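Receptor-like protein kinase ANXUR1 (Arabidopsis thaliana, PDB 6FIG) is a membrane receptor kinase of plant reproduction whose malectin-like ectodomain probably senses extracellular signals and passes them to a cytoplasmic serine/threonine kinase. Local coordinates at residues Asp25-Thr31 against Pro61-Pro67; Asn295-Phe299 against Pro357-Ser363. All blocks are in the same frame, centred on the assembly; numbering follows the deposited sequence.

From the N terminus, contact 1 comes first. It closes a loop of 29 residues, in which the chain leaves 25-31, runs through strands 35-38 and 54-58 and returns as 61-67. The result pairs the edge strand 29-31 with strand 62-67 in a five-stranded antiparallel sheet. Contact 2 opens much later. Its 57 intervening residues include strands 327-336 and 344-351, and it joins the loops leading into strands 299-303 and 363-372. The two contacts neither nest nor cross. They lie on opposite sides of the chain's centre, and the centres of contact 1 and contact 2 are about 53 Å apart. Each therefore ties together a separate part of the malectin-like ectodomain.

Contact 1: Asp25-Thr31 against Pro61-Pro67; sequences DTKFLKT and PATYEIP
Strands 29-31 and 62-67 pair at the edge of an antiparallel sheet through a classic beta bulge. K30 and T31 both face T63. T63 O takes two N-H groups, K30 N at 2.8 Å and the longer T31 N at 3.3 Å, both in its carbonyl plane. T63 N returns a bond to T31 O. Before the bulge, E65 N donates to F28 O at 3.0 Å. L29 and Y64 form a non-hydrogen-bonded pair. L29 CG is anti to its backbone N (chi1 -168°), and CD1 sits over the centre of the Y64 ring, 3.9 Å from its centroid, in a CH-pi contact. At the ring edge, Y64 OH donates to D25 OD2 at 2.7 Å, on the anti lone pair of that oxygen. The carboxylate is turned 43° from the ring. On the other face of the sheet T31 and T63 lie side by side, and one water bridges their OG1 atoms. The K30 chain bends twice. NZ comes within 3.2 Å of E65 OE1 in a salt bridge, approaching that oxygen from above the carboxylate plane. The F28 ring has P67 CD at its edge, 4.0 Å from CE1. D25 OD2 has a second partner, a salt bridge to R56 of strand 54-58. Strand 4-7 packs on F28 and I66 through L4, and strand 135-142 pairs with the far side of strand 62-67.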
ATOM      1  N   ASP A  25       2.218  15.983  11.588  1.00 31.59           N
ATOM      2  CA  ASP A  25       1.997  16.950  10.512  1.00 31.34           C
ATOM      3  C   ASP A  25       3.053  18.041  10.431  1.00 32.60           C
ATOM      4  O   ASP A  25       3.071  18.813   9.475  1.00 31.99           O
ATOM      5  CB  ASP A  25       0.606  17.577  10.635  1.00 30.74           C
ATOM      6  CG  ASP A  25       0.444  18.448  11.874  1.00 31.73           C
ATOM      7  OD1 ASP A  25       1.121  18.196  12.896  1.00 34.06           O
ATOM      8  OD2 ASP A  25      -0.384  19.376  11.847  1.00 30.91           O
ATOM      9  N   THR A  26       3.941  18.079  11.428  1.00 35.05           N
ATOM     10  CA  THR A  26       4.839  19.203  11.686  1.00 36.73           C
ATOM     11  C   THR A  26       5.635  19.723  10.481  1.00 36.27           C
ATOM     12  O   THR A  26       5.558  20.912  10.164  1.00 35.51           O
ATOM     13  CB  THR A  26       5.769  18.842  12.864  1.00 39.88           C
ATOM     14  OG1 THR A  26       4.948  18.628  14.025  1.00 41.29           O
ATOM     15  CG2 THR A  26       6.768  19.946  13.157  1.00 40.82           C
ATOM     16  N   LYS A  27       6.316  18.818   9.784  1.00 36.63           N
ATOM     17  CA  LYS A  27       7.148  19.155   8.628  1.00 37.77           C
ATOM     18  C   LYS A  27       6.397  19.854   7.492  1.00 35.63           C
ATOM     19  O   LYS A  27       7.015  20.542   6.680  1.00 36.45           O
ATOM     20  CB  LYS A  27       7.801  17.888   8.050  1.00 41.51           C
ATOM     21  CG  LYS A  27       8.888  17.273   8.916  1.00 44.85           C
ATOM     22  CD  LYS A  27       9.591  16.121   8.204  1.00 47.19           C
ATOM     23  CE  LYS A  27       8.634  15.043   7.720  1.00 47.59           C
ATOM     24  NZ  LYS A  27       9.385  13.823   7.302  1.00 50.11           N
ATOM     25  N   PHE A  28       5.079  19.654   7.412  1.00 32.39           N
ATOM     26  CA  PHE A  28       4.307  20.189   6.312  1.00 31.14           C
ATOM     27  C   PHE A  28       3.610  21.499   6.614  1.00 31.24           C
ATOM     28  O   PHE A  28       3.060  22.090   5.709  1.00 30.05           O
ATOM     29  CB  PHE A  28       3.307  19.131   5.853  1.00 29.44           C
ATOM     30  CG  PHE A  28       3.969  17.861   5.459  1.00 29.57           C
ATOM     31  CD1 PHE A  28       4.612  17.759   4.236  1.00 29.96           C
ATOM     32  CD2 PHE A  28       4.043  16.794   6.347  1.00 30.20           C
ATOM     33  CE1 PHE A  28       5.274  16.594   3.882  1.00 30.68           C
ATOM     34  CE2 PHE A  28       4.703  15.624   5.997  1.00 31.41           C
ATOM     35  CZ  PHE A  28       5.335  15.533   4.771  1.00 31.39           C
ATOM     36  N   LEU A  29       3.648  21.960   7.870  1.00 32.37           N
ATOM     37  CA  LEU A  29       3.026  23.221   8.217  1.00 33.77           C
ATOM     38  C   LEU A  29       3.975  24.333   7.765  1.00 35.14           C
ATOM     39  O   LEU A  29       5.147  24.334   8.159  1.00 37.93           O
ATOM     40  CB  LEU A  29       2.749  23.247   9.724  1.00 36.08           C
ATOM     41  CG  LEU A  29       1.857  24.353  10.276  1.00 37.75           C
ATOM     42  CD1 LEU A  29       0.469  24.361   9.656  1.00 37.00           C
ATOM     43  CD2 LEU A  29       1.779  24.213  11.801  1.00 39.21           C
ATOM     44  N   LYS A  30       3.494  25.246   6.916  1.00 35.78           N
ATOM     45  CA  LYS A  30       4.345  26.242   6.215  1.00 37.61           C
ATOM     46  C   LYS A  30       4.232  27.681   6.759  1.00 38.52           C
ATOM     47  O   LYS A  30       5.255  28.369   6.923  1.00 38.46           O
ATOM     48  CB  LYS A  30       4.042  26.216   4.707  1.00 38.98           C
ATOM     49  CG  LYS A  30       4.965  27.065   3.833  1.00 42.35           C
ATOM     50  CD  LYS A  30       6.325  26.404   3.600  1.00 44.79           C
ATOM     51  CE  LYS A  30       7.347  27.364   2.997  1.00 48.05           C
ATOM     52  NZ  LYS A  30       6.900  27.859   1.665  1.00 49.03           N
ATOM     53  N   THR A  31       3.014  28.155   7.000  1.00 37.57           N
ATOM     54  CA  THR A  31       2.767  29.535   7.458  1.00 38.65           C
ATOM     55  C   THR A  31       1.804  29.503   8.624  1.00 38.06           C
ATOM     56  O   THR A  31       0.933  28.634   8.678  1.00 38.60           O
ATOM     57  CB  THR A  31       2.137  30.439   6.364  1.00 39.33           C
ATOM     58  OG1 THR A  31       0.818  29.978   6.034  1.00 40.23           O
ATOM     59  CG2 THR A  31       2.982  30.474   5.110  1.00 40.84           C
ATOM     60  N   PRO A  61      -5.054  32.469  10.282  1.00 31.16           N
ATOM     61  CA  PRO A  61      -4.839  31.585   9.143  1.00 30.62           C
ATOM     62  C   PRO A  61      -3.525  30.806   9.201  1.00 30.26           C
ATOM     63  O   PRO A  61      -2.535  31.265   9.795  1.00 31.89           O
ATOM     64  CB  PRO A  61      -4.867  32.537   7.937  1.00 31.22           C
ATOM     65  CG  PRO A  61      -5.680  33.682   8.385  1.00 32.49           C
ATOM     66  CD  PRO A  61      -5.333  33.852   9.850  1.00 32.53           C
ATOM     67  N   ALA A  62      -3.537  29.623   8.614  1.00 29.88           N
ATOM     68  CA  ALA A  62      -2.357  28.775   8.567  1.00 29.96           C
ATOM     69  C   ALA A  62      -2.438  27.919   7.326  1.00 28.88           C
ATOM     70  O   ALA A  62      -3.543  27.569   6.876  1.00 28.02           O
ATOM     71  CB  ALA A  62      -2.298  27.909   9.819  1.00 30.60           C
ATOM     72  N   THR A  63      -1.285  27.579   6.759  1.00 28.72           N
ATOM     73  CA  THR A  63      -1.241  26.794   5.518  1.00 28.19           C
ATOM     74  C   THR A  63      -0.270  25.630   5.670  1.00 27.84           C
ATOM     75  O   THR A  63       0.843  25.799   6.218  1.00 28.55           O
ATOM     76  CB  THR A  63      -0.812  27.666   4.317  1.00 29.96           C
ATOM     77  OG1 THR A  63      -1.735  28.754   4.158  1.00 31.22           O
ATOM     78  CG2 THR A  63      -0.740  26.842   3.011  1.00 30.46           C
ATOM     79  N   TYR A  64      -0.693  24.465   5.179  1.00 26.30           N
ATOM     80  CA  TYR A  64       0.179  23.333   4.900  1.00 26.57           C
ATOM     81  C   TYR A  64       0.588  23.367   3.428  1.00 27.63           C
ATOM     82  O   TYR A  64      -0.216  23.747   2.572  1.00 28.34           O
ATOM     83  CB  TYR A  64      -0.523  22.004   5.118  1.00 25.19           C
ATOM     84  CG  TYR A  64      -0.922  21.719   6.543  1.00 24.88           C
ATOM     85  CD1 TYR A  64      -0.109  20.967   7.375  1.00 25.41           C
ATOM     86  CD2 TYR A  64      -2.112  22.180   7.040  1.00 24.93           C
ATOM     87  CE1 TYR A  64      -0.482  20.672   8.668  1.00 25.60           C
ATOM     88  CE2 TYR A  64      -2.499  21.917   8.342  1.00 25.27           C
ATOM     89  CZ  TYR A  64      -1.672  21.155   9.149  1.00 25.54           C
ATOM     90  OH  TYR A  64      -2.048  20.884  10.427  1.00 25.83           O
ATOM     91  N   GLU A  65       1.804  22.917   3.145  1.00 28.44           N
ATOM     92  CA  GLU A  65       2.267  22.697   1.782  1.00 29.20           C
ATOM     93  C   GLU A  65       2.719  21.247   1.655  1.00 29.42           C
ATOM     94  O   GLU A  65       3.638  20.803   2.355  1.00 29.90           O
ATOM     95  CB  GLU A  65       3.381  23.673   1.411  1.00 32.11           C
ATOM     96  CG  GLU A  65       2.834  25.059   1.101  1.00 33.55           C
ATOM     97  CD  GLU A  65       3.869  26.051   0.579  1.00 37.45           C
ATOM     98  OE1 GLU A  65       5.024  25.669   0.303  1.00 40.17           O
ATOM     99  OE2 GLU A  65       3.503  27.232   0.444  1.00 39.98           O
ATOM    100  N   ILE A  66       2.059  20.506   0.763  1.00 28.75           N
ATOM    101  CA  ILE A  66       2.315  19.086   0.612  1.00 29.17           C
ATOM    102  C   ILE A  66       2.817  18.825  -0.808  1.00 30.33           C
ATOM    103  O   ILE A  66       2.128  19.176  -1.765  1.00 29.08           O
ATOM    104  CB  ILE A  66       1.035  18.300   0.945  1.00 28.96           C
ATOM    105  CG1 ILE A  66       0.816  18.394   2.474  1.00 30.36           C
ATOM    106  CG2 ILE A  66       1.132  16.839   0.507  1.00 28.82           C
ATOM    107  CD1 ILE A  66      -0.524  17.933   2.927  1.00 30.45           C
ATOM    108  N   PRO A  67       3.994  18.188  -0.953  1.00 31.22           N
ATOM    109  CA  PRO A  67       4.460  17.901  -2.309  1.00 32.23           C
ATOM    110  C   PRO A  67       3.566  16.892  -3.031  1.00 30.66           C
ATOM    111  O   PRO A  67       3.172  15.892  -2.440  1.00 29.99           O
ATOM    112  CB  PRO A  67       5.871  17.322  -2.093  1.00 34.03           C
ATOM    113  CG  PRO A  67       6.256  17.690  -0.715  1.00 34.85           C
ATOM    114  CD  PRO A  67       4.981  17.767   0.062  1.00 32.76           C
TER
HETATM  115  O   HOH W   1      -1.870  31.267   5.774  1.00 49.51           O

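Contact 2: Asn295-Phe299 against Pro357-Ser363; sequences NQKVF and PEYYDSS
K297 reaches along 361-363 and ends at S363. Its CB leads into a chain that starts extended, with CG anti to the backbone N (chi1 175°). CG lies 3.5 Å from D361 O. CD passes D361 CB and S362 N, both at 4.0 Å. The chain then bends at chi3 (66°), which turns CE toward S363 OG. NZ finishes 2.8 Å from S363 OG and donates a hydrogen bond to it. NZ also donates to a water, which in turn donates to D361 OD2. E288 adds a salt bridge to NZ, so the ammonium has three partners. D361 OD1 accepts from G257 N, and weakly from S362 N.

F299 follows on the same segment. The backbone of S362 and S363 crosses one face of its ring, with S362 CA 4.0 Å from the centroid in a CH-pi contact. S363 N lies over the ring centre and has no hydrogen-bond partner in the model.

At the other end, two backbone bonds join the segments. E358 N donates to N295 O, and Y359 N donates to Q296 O, each at 2.9 Å. Q296 and E358 run side by side, pointing the same way. Q296 NE2 gives a nearly straight bond to E358 OE2 (168°), with the oxygen in the amide plane but the donor above the carboxylate plane. Q296 OE1 is held by K293 N and S292 N. V298 CG2 packs on P357 CB at 3.8 Å. A second water accepts from V298 N and D361 N and probably donates to Y359 O, linking the two backbones.

This is loop-to-loop packing, part backbone-bonded and part water-bridged, where two loops lead into strands 299-303 and 363-372 of the malectin-like fold.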
ATOM      1  N   ASN A 295     -31.971 -10.535 -20.463  1.00 25.39           N
ATOM      2  CA  ASN A 295     -33.434 -10.555 -20.347  1.00 26.08           C
ATOM      3  C   ASN A 295     -33.957 -11.517 -19.289  1.00 26.44           C
ATOM      4  O   ASN A 295     -35.103 -11.957 -19.346  1.00 27.28           O
ATOM      5  CB  ASN A 295     -34.131 -10.812 -21.689  1.00 27.32           C
ATOM      6  CG  ASN A 295     -35.521 -10.202 -21.742  1.00 28.07           C
ATOM      7  OD1 ASN A 295     -35.769  -9.170 -21.130  1.00 28.38           O
ATOM      8  ND2 ASN A 295     -36.437 -10.843 -22.477  1.00 29.12           N
ATOM      9  N   GLN A 296     -33.126 -11.811 -18.299  1.00 26.21           N
ATOM     10  CA  GLN A 296     -33.565 -12.502 -17.118  1.00 26.85           C
ATOM     11  C   GLN A 296     -34.029 -11.547 -16.050  1.00 26.67           C
ATOM     12  O   GLN A 296     -35.050 -11.788 -15.437  1.00 26.61           O
ATOM     13  CB  GLN A 296     -32.487 -13.441 -16.603  1.00 27.19           C
ATOM     14  CG  GLN A 296     -32.317 -14.670 -17.488  1.00 28.41           C
ATOM     15  CD  GLN A 296     -31.415 -15.692 -16.855  1.00 29.74           C
ATOM     16  OE1 GLN A 296     -30.242 -15.411 -16.656  1.00 29.14           O
ATOM     17  NE2 GLN A 296     -31.951 -16.880 -16.530  1.00 31.14           N
ATOM     18  N   LYS A 297     -33.261 -10.482 -15.810  1.00 25.99           N
ATOM     19  CA  LYS A 297     -33.608  -9.445 -14.836  1.00 26.24           C
ATOM     20  C   LYS A 297     -33.415  -8.093 -15.502  1.00 25.36           C
ATOM     21  O   LYS A 297     -32.323  -7.786 -15.982  1.00 25.32           O
ATOM     22  CB  LYS A 297     -32.756  -9.558 -13.591  1.00 26.99           C
ATOM     23  CG  LYS A 297     -32.960  -8.443 -12.571  1.00 28.29           C
ATOM     24  CD  LYS A 297     -32.182  -8.710 -11.286  1.00 30.33           C
ATOM     25  CE  LYS A 297     -30.677  -8.667 -11.501  1.00 31.98           C
ATOM     26  NZ  LYS A 297     -29.968  -9.358 -10.406  1.00 33.74           N
ATOM     27  N   VAL A 298     -34.492  -7.326 -15.539  1.00 24.37           N
ATOM     28  CA  VAL A 298     -34.560  -6.087 -16.298  1.00 23.53           C
ATOM     29  C   VAL A 298     -35.354  -5.109 -15.456  1.00 22.94           C
ATOM     30  O   VAL A 298     -36.452  -5.428 -14.999  1.00 23.11           O
ATOM     31  CB  VAL A 298     -35.229  -6.339 -17.661  1.00 25.04           C
ATOM     32  CG1 VAL A 298     -35.298  -5.091 -18.487  1.00 25.80           C
ATOM     33  CG2 VAL A 298     -34.493  -7.433 -18.428  1.00 25.41           C
ATOM     34  N   PHE A 299     -34.797  -3.920 -15.227  1.00 21.73           N
ATOM     35  CA  PHE A 299     -35.368  -3.025 -14.228  1.00 22.11           C
ATOM     36  C   PHE A 299     -35.219  -1.562 -14.551  1.00 22.21           C
ATOM     37  O   PHE A 299     -34.262  -1.151 -15.236  1.00 22.00           O
ATOM     38  CB  PHE A 299     -34.828  -3.335 -12.823  1.00 22.04           C
ATOM     39  CG  PHE A 299     -33.332  -3.357 -12.702  1.00 21.27           C
ATOM     40  CD1 PHE A 299     -32.602  -4.468 -13.053  1.00 21.25           C
ATOM     41  CD2 PHE A 299     -32.663  -2.271 -12.116  1.00 21.01           C
ATOM     42  CE1 PHE A 299     -31.229  -4.496 -12.900  1.00 21.28           C
ATOM     43  CE2 PHE A 299     -31.295  -2.306 -11.962  1.00 20.48           C
ATOM     44  CZ  PHE A 299     -30.580  -3.427 -12.355  1.00 20.48           C
ATOM     45  N   PRO A 357     -39.258 -10.060 -19.544  1.00 28.89           N
ATOM     46  CA  PRO A 357     -38.103 -10.686 -18.911  1.00 28.10           C
ATOM     47  C   PRO A 357     -38.483 -11.948 -18.139  1.00 28.57           C
ATOM     48  O   PRO A 357     -39.645 -12.104 -17.758  1.00 29.89           O
ATOM     49  CB  PRO A 357     -37.599  -9.593 -17.972  1.00 26.89           C
ATOM     50  CG  PRO A 357     -38.827  -8.817 -17.617  1.00 27.39           C
ATOM     51  CD  PRO A 357     -39.633  -8.794 -18.887  1.00 28.09           C
ATOM     52  N   GLU A 358     -37.527 -12.849 -17.930  1.00 28.37           N
ATOM     53  CA  GLU A 358     -37.811 -14.098 -17.208  1.00 29.56           C
ATOM     54  C   GLU A 358     -38.318 -13.845 -15.793  1.00 29.10           C
ATOM     55  O   GLU A 358     -39.287 -14.488 -15.351  1.00 29.39           O
ATOM     56  CB  GLU A 358     -36.589 -15.020 -17.148  1.00 30.42           C
ATOM     57  CG  GLU A 358     -36.940 -16.413 -16.634  1.00 33.03           C
ATOM     58  CD  GLU A 358     -35.792 -17.389 -16.669  1.00 34.83           C
ATOM     59  OE1 GLU A 358     -35.926 -18.459 -16.031  1.00 37.78           O
ATOM     60  OE2 GLU A 358     -34.776 -17.116 -17.337  1.00 34.77           O
ATOM     61  N   TYR A 359     -37.665 -12.922 -15.084  1.00 27.79           N
ATOM     62  CA  TYR A 359     -38.020 -12.571 -13.728  1.00 28.14           C
ATOM     63  C   TYR A 359     -38.396 -11.102 -13.676  1.00 26.48           C
ATOM     64  O   TYR A 359     -38.082 -10.331 -14.594  1.00 25.94           O
ATOM     65  CB  TYR A 359     -36.829 -12.811 -12.790  1.00 29.29           C
ATOM     66  CG  TYR A 359     -36.373 -14.243 -12.745  1.00 31.26           C
ATOM     67  CD1 TYR A 359     -37.064 -15.177 -11.988  1.00 34.57           C
ATOM     68  CD2 TYR A 359     -35.242 -14.674 -13.463  1.00 32.07           C
ATOM     69  CE1 TYR A 359     -36.665 -16.506 -11.952  1.00 36.28           C
ATOM     70  CE2 TYR A 359     -34.821 -16.001 -13.419  1.00 33.80           C
ATOM     71  CZ  TYR A 359     -35.536 -16.913 -12.657  1.00 36.22           C
ATOM     72  OH  TYR A 359     -35.174 -18.246 -12.578  1.00 38.64           O
ATOM     73  N   TYR A 360     -39.037 -10.716 -12.585  1.00 26.01           N
ATOM     74  CA  TYR A 360     -39.375  -9.328 -12.308  1.00 25.98           C
ATOM     75  C   TYR A 360     -38.666  -8.943 -11.017  1.00 25.86           C
ATOM     76  O   TYR A 360     -39.146  -9.225  -9.929  1.00 26.96           O
ATOM     77  CB  TYR A 360     -40.875  -9.134 -12.223  1.00 27.01           C
ATOM     78  CG  TYR A 360     -41.552  -9.444 -13.534  1.00 27.62           C
ATOM     79  CD1 TYR A 360     -41.466  -8.548 -14.598  1.00 27.33           C
ATOM     80  CD2 TYR A 360     -42.243 -10.639 -13.730  1.00 28.95           C
ATOM     81  CE1 TYR A 360     -42.071  -8.821 -15.813  1.00 28.28           C
ATOM     82  CE2 TYR A 360     -42.860 -10.908 -14.951  1.00 29.38           C
ATOM     83  CZ  TYR A 360     -42.745  -9.987 -15.982  1.00 29.06           C
ATOM     84  OH  TYR A 360     -43.334 -10.241 -17.203  1.00 30.24           O
ATOM     85  N   ASP A 361     -37.493  -8.341 -11.168  1.00 25.02           N
ATOM     86  CA  ASP A 361     -36.595  -8.078 -10.029  1.00 25.50           C
ATOM     87  C   ASP A 361     -35.685  -6.919 -10.396  1.00 24.29           C
ATOM     88  O   ASP A 361     -35.681  -6.438 -11.535  1.00 23.37           O
ATOM     89  CB  ASP A 361     -35.785  -9.360  -9.736  1.00 26.22           C
ATOM     90  CG  ASP A 361     -35.189  -9.420  -8.303  1.00 26.97           C
ATOM     91  OD1 ASP A 361     -35.451  -8.541  -7.468  1.00 26.19           O
ATOM     92  OD2 ASP A 361     -34.436 -10.400  -8.042  1.00 28.42           O
ATOM     93  N   SER A 362     -34.926  -6.462  -9.411  1.00 23.60           N
ATOM     94  CA  SER A 362     -33.903  -5.440  -9.628  0.79 23.02           C
ATOM     95  C   SER A 362     -32.791  -5.687  -8.620  1.00 22.88           C
ATOM     96  O   SER A 362     -33.000  -6.345  -7.609  1.00 23.75           O
ATOM     97  CB  SER A 362     -34.481  -4.046  -9.449  0.79 23.07           C
ATOM     98  OG  SER A 362     -34.970  -3.854  -8.135  0.79 23.66           O
ATOM     99  N   SER A 363     -31.603  -5.187  -8.919  1.00 22.90           N
ATOM    100  CA  SER A 363     -30.480  -5.350  -7.987  1.00 22.50           C
ATOM    101  C   SER A 363     -29.443  -4.261  -8.175  1.00 21.26           C
ATOM    102  O   SER A 363     -29.397  -3.586  -9.201  1.00 21.18           O
ATOM    103  CB  SER A 363     -29.832  -6.733  -8.102  1.00 23.34           C
ATOM    104  OG  SER A 363     -29.136  -6.884  -9.332  1.00 24.46           O
TER
HETATM  105  O   HOH W   2     -31.745 -10.330  -8.516  1.00 50.95           O
HETATM  106  O   HOH W   3     -36.867  -7.976 -14.072  1.00 24.17           O